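Local atomic coordinates of 6-aminohexanoate-cyclic-dimer hydrolase (Arthrobacter sp., PDB entry 3A2Q), a protein that hydrolyses the cyclic dimer of 6-aminohexanoate, a by-product of nylon-6 manufacture, to the linear dimer. Residues Asn254-Asn266 and Trp376-Thr388. The protein carries 1 engineered substitution. Numbering follows the deposited sequence.
Sequences NPGSLRVGVLTHN and WWEAGWDLLILPT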
loop_
_atom_site.group_PDB
_atom_site.type_symbol
_atom_site.label_atom_id
_atom_site.label_comp_id
_atom_site.label_asym_id
_atom_site.label_seq_id
_atom_site.Cartn_x
_atom_site.Cartn_y
_atom_site.Cartn_z
ATOM N N ASN A 254 9.591 23.753 8.375
ATOM C CA ASN A 254 10.909 23.539 7.797
ATOM C C ASN A 254 11.715 22.622 8.709
ATOM O O ASN A 254 12.037 22.981 9.836
ATOM C CB ASN A 254 11.637 24.875 7.629
ATOM C CG ASN A 254 12.881 24.757 6.770
ATOM O OD1 ASN A 254 13.783 23.972 7.064
ATOM N ND2 ASN A 254 12.937 25.541 5.701
ATOM N N PRO A 255 12.044 21.414 8.228
ATOM C CA PRO A 255 12.815 20.437 9.002
ATOM C C PRO A 255 14.291 20.795 9.127
ATOM O O PRO A 255 14.996 20.252 9.974
ATOM C CB PRO A 255 12.614 19.143 8.219
ATOM C CG PRO A 255 12.478 19.630 6.808
ATOM C CD PRO A 255 11.585 20.832 6.952
ATOM N N GLY A 256 14.753 21.703 8.274
ATOM C CA GLY A 256 16.149 22.095 8.304
ATOM C C GLY A 256 16.976 21.138 7.466
ATOM O O GLY A 256 16.422 20.300 6.755
ATOM N N SER A 257 18.297 21.257 7.547
ATOM C CA SER A 257 19.198 20.396 6.787
ATOM C C SER A 257 19.335 19.036 7.471
ATOM O O SER A 257 19.873 18.931 8.573
ATOM C CB SER A 257 20.569 21.064 6.654
ATOM O OG SER A 257 21.464 20.276 5.887
ATOM N N LEU A 258 18.846 17.992 6.810
ATOM C CA LEU A 258 18.898 16.644 7.368
ATOM C C LEU A 258 20.004 15.799 6.748
ATOM O O LEU A 258 20.447 16.062 5.634
ATOM C CB LEU A 258 17.552 15.951 7.150
ATOM C CG LEU A 258 16.311 16.661 7.690
ATOM C CD1 LEU A 258 15.067 15.873 7.307
ATOM C CD2 LEU A 258 16.411 16.792 9.202
ATOM N N ARG A 259 20.452 14.784 7.484
ATOM C CA ARG A 259 21.477 13.874 6.991
ATOM C C ARG A 259 20.731 12.871 6.119
ATOM O O ARG A 259 19.929 12.079 6.617
ATOM C CB ARG A 259 22.166 13.141 8.150
ATOM C CG ARG A 259 23.269 13.931 8.828
ATOM C CD ARG A 259 24.559 13.943 7.998
ATOM N NE ARG A 259 25.331 12.703 8.124
ATOM C CZ ARG A 259 26.522 12.496 7.565
ATOM N NH1 ARG A 259 27.092 13.448 6.833
ATOM N NH2 ARG A 259 27.151 11.342 7.748
ATOM N N VAL A 260 20.998 12.915 4.822
ATOM C CA VAL A 260 20.332 12.032 3.875
ATOM C C VAL A 260 21.290 11.068 3.204
ATOM O O VAL A 260 22.350 11.466 2.728
ATOM C CB VAL A 260 19.624 12.850 2.772
ATOM C CG1 VAL A 260 18.893 11.914 1.809
ATOM C CG2 VAL A 260 18.662 13.843 3.396
ATOM N N GLY A 261 20.907 9.796 3.171
ATOM C CA GLY A 261 21.720 8.791 2.515
ATOM C C GLY A 261 20.938 8.327 1.297
ATOM O O GLY A 261 19.723 8.156 1.373
ATOM N N VAL A 262 21.613 8.139 0.170
ATOM C CA VAL A 262 20.932 7.696 -1.038
ATOM C C VAL A 262 21.509 6.366 -1.501
ATOM O O VAL A 262 22.721 6.143 -1.451
ATOM C CB VAL A 262 21.040 8.753 -2.174
ATOM C CG1 VAL A 262 22.489 9.089 -2.447
ATOM C CG2 VAL A 262 20.372 8.232 -3.440
ATOM N N LEU A 263 20.621 5.473 -1.923
ATOM C CA LEU A 263 21.006 4.151 -2.390
ATOM C C LEU A 263 20.622 4.003 -3.858
ATOM O O LEU A 263 19.442 4.112 -4.209
ATOM C CB LEU A 263 20.289 3.082 -1.561
ATOM C CG LEU A 263 20.490 1.618 -1.976
ATOM C CD1 LEU A 263 21.963 1.240 -1.852
ATOM C CD2 LEU A 263 19.634 0.709 -1.088
ATOM N N THR A 264 21.608 3.756 -4.716
ATOM C CA THR A 264 21.324 3.595 -6.136
ATOM C C THR A 264 21.898 2.324 -6.769
ATOM O O THR A 264 22.263 2.301 -7.945
ATOM C CB THR A 264 21.770 4.835 -6.939
ATOM O OG1 THR A 264 23.141 5.130 -6.660
ATOM C CG2 THR A 264 20.904 6.035 -6.565
ATOM N N HIS A 265 21.986 1.268 -5.968
ATOM C CA HIS A 265 22.437 -0.036 -6.448
ATOM C C HIS A 265 21.779 -1.050 -5.520
ATOM O O HIS A 265 21.220 -0.670 -4.490
ATOM C CB HIS A 265 23.973 -0.168 -6.412
ATOM C CG HIS A 265 24.550 -0.350 -5.041
ATOM N ND1 HIS A 265 24.645 0.676 -4.126
ATOM C CD2 HIS A 265 25.070 -1.444 -4.435
ATOM C CE1 HIS A 265 25.199 0.223 -3.015
ATOM N NE2 HIS A 265 25.467 -1.061 -3.178
ATOM N N ASN A 266 21.799 -2.324 -5.895
ATOM C CA ASN A 266 21.217 -3.364 -5.051
ATOM C C ASN A 266 22.318 -3.868 -4.125
ATOM O O ASN A 266 23.192 -4.618 -4.548
ATOM C CB ASN A 266 20.685 -4.515 -5.898
ATOM C CG ASN A 266 20.279 -5.705 -5.057
ATOM O OD1 ASN A 266 20.104 -5.587 -3.845
ATOM N ND2 ASN A 266 20.114 -6.855 -5.696
ATOM N N TRP A 376 21.039 2.479 11.869
ATOM C CA TRP A 376 21.590 3.444 10.912
ATOM C C TRP A 376 21.067 4.840 11.244
ATOM O O TRP A 376 21.803 5.829 11.158
ATOM C CB TRP A 376 21.179 3.068 9.482
ATOM C CG TRP A 376 21.845 3.880 8.399
ATOM C CD1 TRP A 376 23.165 3.848 8.039
ATOM C CD2 TRP A 376 21.210 4.808 7.510
ATOM N NE1 TRP A 376 23.389 4.694 6.977
ATOM C CE2 TRP A 376 22.207 5.296 6.634
ATOM C CE3 TRP A 376 19.897 5.273 7.368
ATOM C CZ2 TRP A 376 21.930 6.228 5.629
ATOM C CZ3 TRP A 376 19.620 6.199 6.367
ATOM C CH2 TRP A 376 20.634 6.667 5.510
ATOM N N TRP A 377 19.792 4.916 11.623
ATOM C CA TRP A 377 19.167 6.188 11.976
ATOM C C TRP A 377 19.674 6.612 13.352
ATOM O O TRP A 377 19.863 7.795 13.628
ATOM C CB TRP A 377 17.644 6.040 11.991
ATOM C CG TRP A 377 17.025 6.127 10.618
ATOM C CD1 TRP A 377 16.447 7.227 10.052
ATOM C CD2 TRP A 377 16.962 5.087 9.628
ATOM N NE1 TRP A 377 16.030 6.940 8.771
ATOM C CE2 TRP A 377 16.334 5.633 8.486
ATOM C CE3 TRP A 377 17.379 3.746 9.596
ATOM C CZ2 TRP A 377 16.112 4.888 7.321
ATOM C CZ3 TRP A 377 17.160 3.001 8.439
ATOM C CH2 TRP A 377 16.531 3.577 7.316
ATOM N N GLU A 378 19.886 5.619 14.209
ATOM C CA GLU A 378 20.396 5.830 15.558
ATOM C C GLU A 378 21.752 6.533 15.477
ATOM O O GLU A 378 22.064 7.408 16.286
ATOM C CB GLU A 378 20.578 4.474 16.248
ATOM C CG GLU A 378 21.106 4.541 17.667
ATOM C CD GLU A 378 20.001 4.761 18.673
ATOM O OE1 GLU A 378 19.207 5.706 18.476
ATOM O OE2 GLU A 378 19.931 3.992 19.657
ATOM N N ALA A 379 22.548 6.135 14.489
ATOM C CA ALA A 379 23.884 6.688 14.289
ATOM C C ALA A 379 23.911 8.120 13.756
ATOM O O ALA A 379 24.988 8.678 13.536
ATOM C CB ALA A 379 24.685 5.778 13.370
ATOM N N GLY A 380 22.745 8.715 13.532
ATOM C CA GLY A 380 22.729 10.087 13.052
ATOM C C GLY A 380 22.040 10.383 11.733
ATOM O O GLY A 380 21.766 11.543 11.426
ATOM N N TRP A 381 21.765 9.355 10.940
ATOM C CA TRP A 381 21.092 9.576 9.666
ATOM C C TRP A 381 19.608 9.830 9.890
ATOM O O TRP A 381 18.995 9.227 10.772
ATOM C CB TRP A 381 21.285 8.375 8.746
ATOM C CG TRP A 381 22.715 8.125 8.432
ATOM C CD1 TRP A 381 23.582 7.341 9.129
ATOM C CD2 TRP A 381 23.458 8.682 7.343
ATOM N NE1 TRP A 381 24.825 7.371 8.540
ATOM C CE2 TRP A 381 24.776 8.185 7.441
ATOM C CE3 TRP A 381 23.137 9.555 6.292
ATOM C CZ2 TRP A 381 25.777 8.530 6.526
ATOM C CZ3 TRP A 381 24.134 9.900 5.381
ATOM C CH2 TRP A 381 25.437 9.386 5.505
ATOM N N ASP A 382 19.042 10.730 9.088
ATOM C CA ASP A 382 17.633 11.095 9.189
ATOM C C ASP A 382 16.744 10.408 8.158
ATOM O O ASP A 382 15.651 9.943 8.482
ATOM C CB ASP A 382 17.462 12.604 9.014
ATOM C CG ASP A 382 18.108 13.397 10.122
ATOM O OD1 ASP A 382 17.659 13.262 11.279
ATOM O OD2 ASP A 382 19.062 14.154 9.830
ATOM N N LEU A 383 17.219 10.355 6.917
ATOM C CA LEU A 383 16.434 9.776 5.826
ATOM C C LEU A 383 17.245 8.956 4.841
ATOM O O LEU A 383 18.425 9.230 4.598
ATOM C CB LEU A 383 15.754 10.885 5.024
ATOM C CG LEU A 383 14.777 11.866 5.672
ATOM C CD1 LEU A 383 14.474 12.992 4.689
ATOM C CD2 LEU A 383 13.507 11.150 6.057
ATOM N N LEU A 384 16.585 7.957 4.260
ATOM C CA LEU A 384 17.193 7.115 3.240
ATOM C C LEU A 384 16.342 7.343 1.998
ATOM O O LEU A 384 15.114 7.337 2.079
ATOM C CB LEU A 384 17.130 5.629 3.623
ATOM C CG LEU A 384 17.659 4.678 2.539
ATOM C CD1 LEU A 384 19.173 4.809 2.440
ATOM C CD2 LEU A 384 17.287 3.234 2.864
ATOM N N ILE A 385 16.999 7.587 0.868
ATOM C CA ILE A 385 16.320 7.786 -0.404
ATOM C C ILE A 385 16.727 6.605 -1.279
ATOM O O ILE A 385 17.915 6.310 -1.419
ATOM C CB ILE A 385 16.786 9.077 -1.130
ATOM C CG1 ILE A 385 16.790 10.263 -0.168
ATOM C CG2 ILE A 385 15.866 9.364 -2.315
ATOM C CD1 ILE A 385 15.455 10.555 0.455
ATOM N N LEU A 386 15.745 5.918 -1.853
ATOM C CA LEU A 386 16.035 4.790 -2.721
ATOM C C LEU A 386 14.831 4.533 -3.615
ATOM O O LEU A 386 13.725 4.980 -3.315
ATOM C CB LEU A 386 16.346 3.536 -1.895
ATOM C CG LEU A 386 15.201 2.861 -1.126
ATOM C CD1 LEU A 386 15.694 1.530 -0.577
ATOM C CD2 LEU A 386 14.705 3.754 0.002
ATOM N N PRO A 387 15.035 3.833 -4.746
ATOM C CA PRO A 387 13.904 3.553 -5.640
ATOM C C PRO A 387 12.866 2.731 -4.884
ATOM O O PRO A 387 13.224 1.962 -3.999
ATOM C CB PRO A 387 14.546 2.750 -6.776
ATOM C CG PRO A 387 15.981 3.197 -6.758
ATOM C CD PRO A 387 16.298 3.312 -5.293
ATOM N N THR A 388 11.587 2.890 -5.212
ATOM C CA THR A 388 10.570 2.104 -4.525
ATOM C C THR A 388 10.656 0.666 -5.040
ATOM O O THR A 388 10.646 -0.277 -4.250
ATOM C CB THR A 388 9.159 2.662 -4.767
ATOM O OG1 THR A 388 9.113 4.028 -4.354
ATOM C CG2 THR A 388 8.126 1.874 -3.955
#
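Arg259 and Trp381 show how a charged side chain can be laid over an aromatic ring beside the start of a parallel strand pair. The guanidinium of Arg259 lies over one face of the indole, its plane inclined by 30° to the ring, with CZ 4.2 Å from the centroid of the six-membered ring: a cation-pi stack. The bends of the arginine chain at chi2 and chi3 (-77° and -79°) fold it back over the indole, where Arg259 NH2 lies 3.4 Å from Trp381 CZ2; NH1 keeps a salt bridge to Asp294. The opposite face of Trp381 is covered by Trp376, whose own ring edge meets the CA of Gly261 at 3.8 Å from CH2. Gly261, having no side chain, lets that ring come this close. Replacing Trp381 with an alanine would probably leave the guanidinium without its aromatic floor and open a gap beside Trp376. Asp382 binds Arg259 twice: OD2 accepts its N-H through the anti lone pair (2.8 Å from Arg259 N), and the N-H of Asp382 goes to Arg259 O, which also takes that of Leu383. Farther on, Gly261 N to Leu383 O (2.9 Å), Ile385 N to Gly261 O and Leu263 N to Ile385 O continue the regular parallel pattern. On the face away from the tryptophans, Val260 CG1, anti to its own N, presses against Ile385 CG1 at a tight 3.3 Å, and Leu258 CD1 meets Leu383 CD1. Gly380, in a Schellman motif, ends helix 356-378 and turns the chain toward strand 383-387. That strand lies between 448-455 and 259-262 in the mixed sheet of this amidase-family enzyme, with 294-297 beyond as the edge strand on that side, while Val466 of helix 460-473 packs on Leu258 and Leu383.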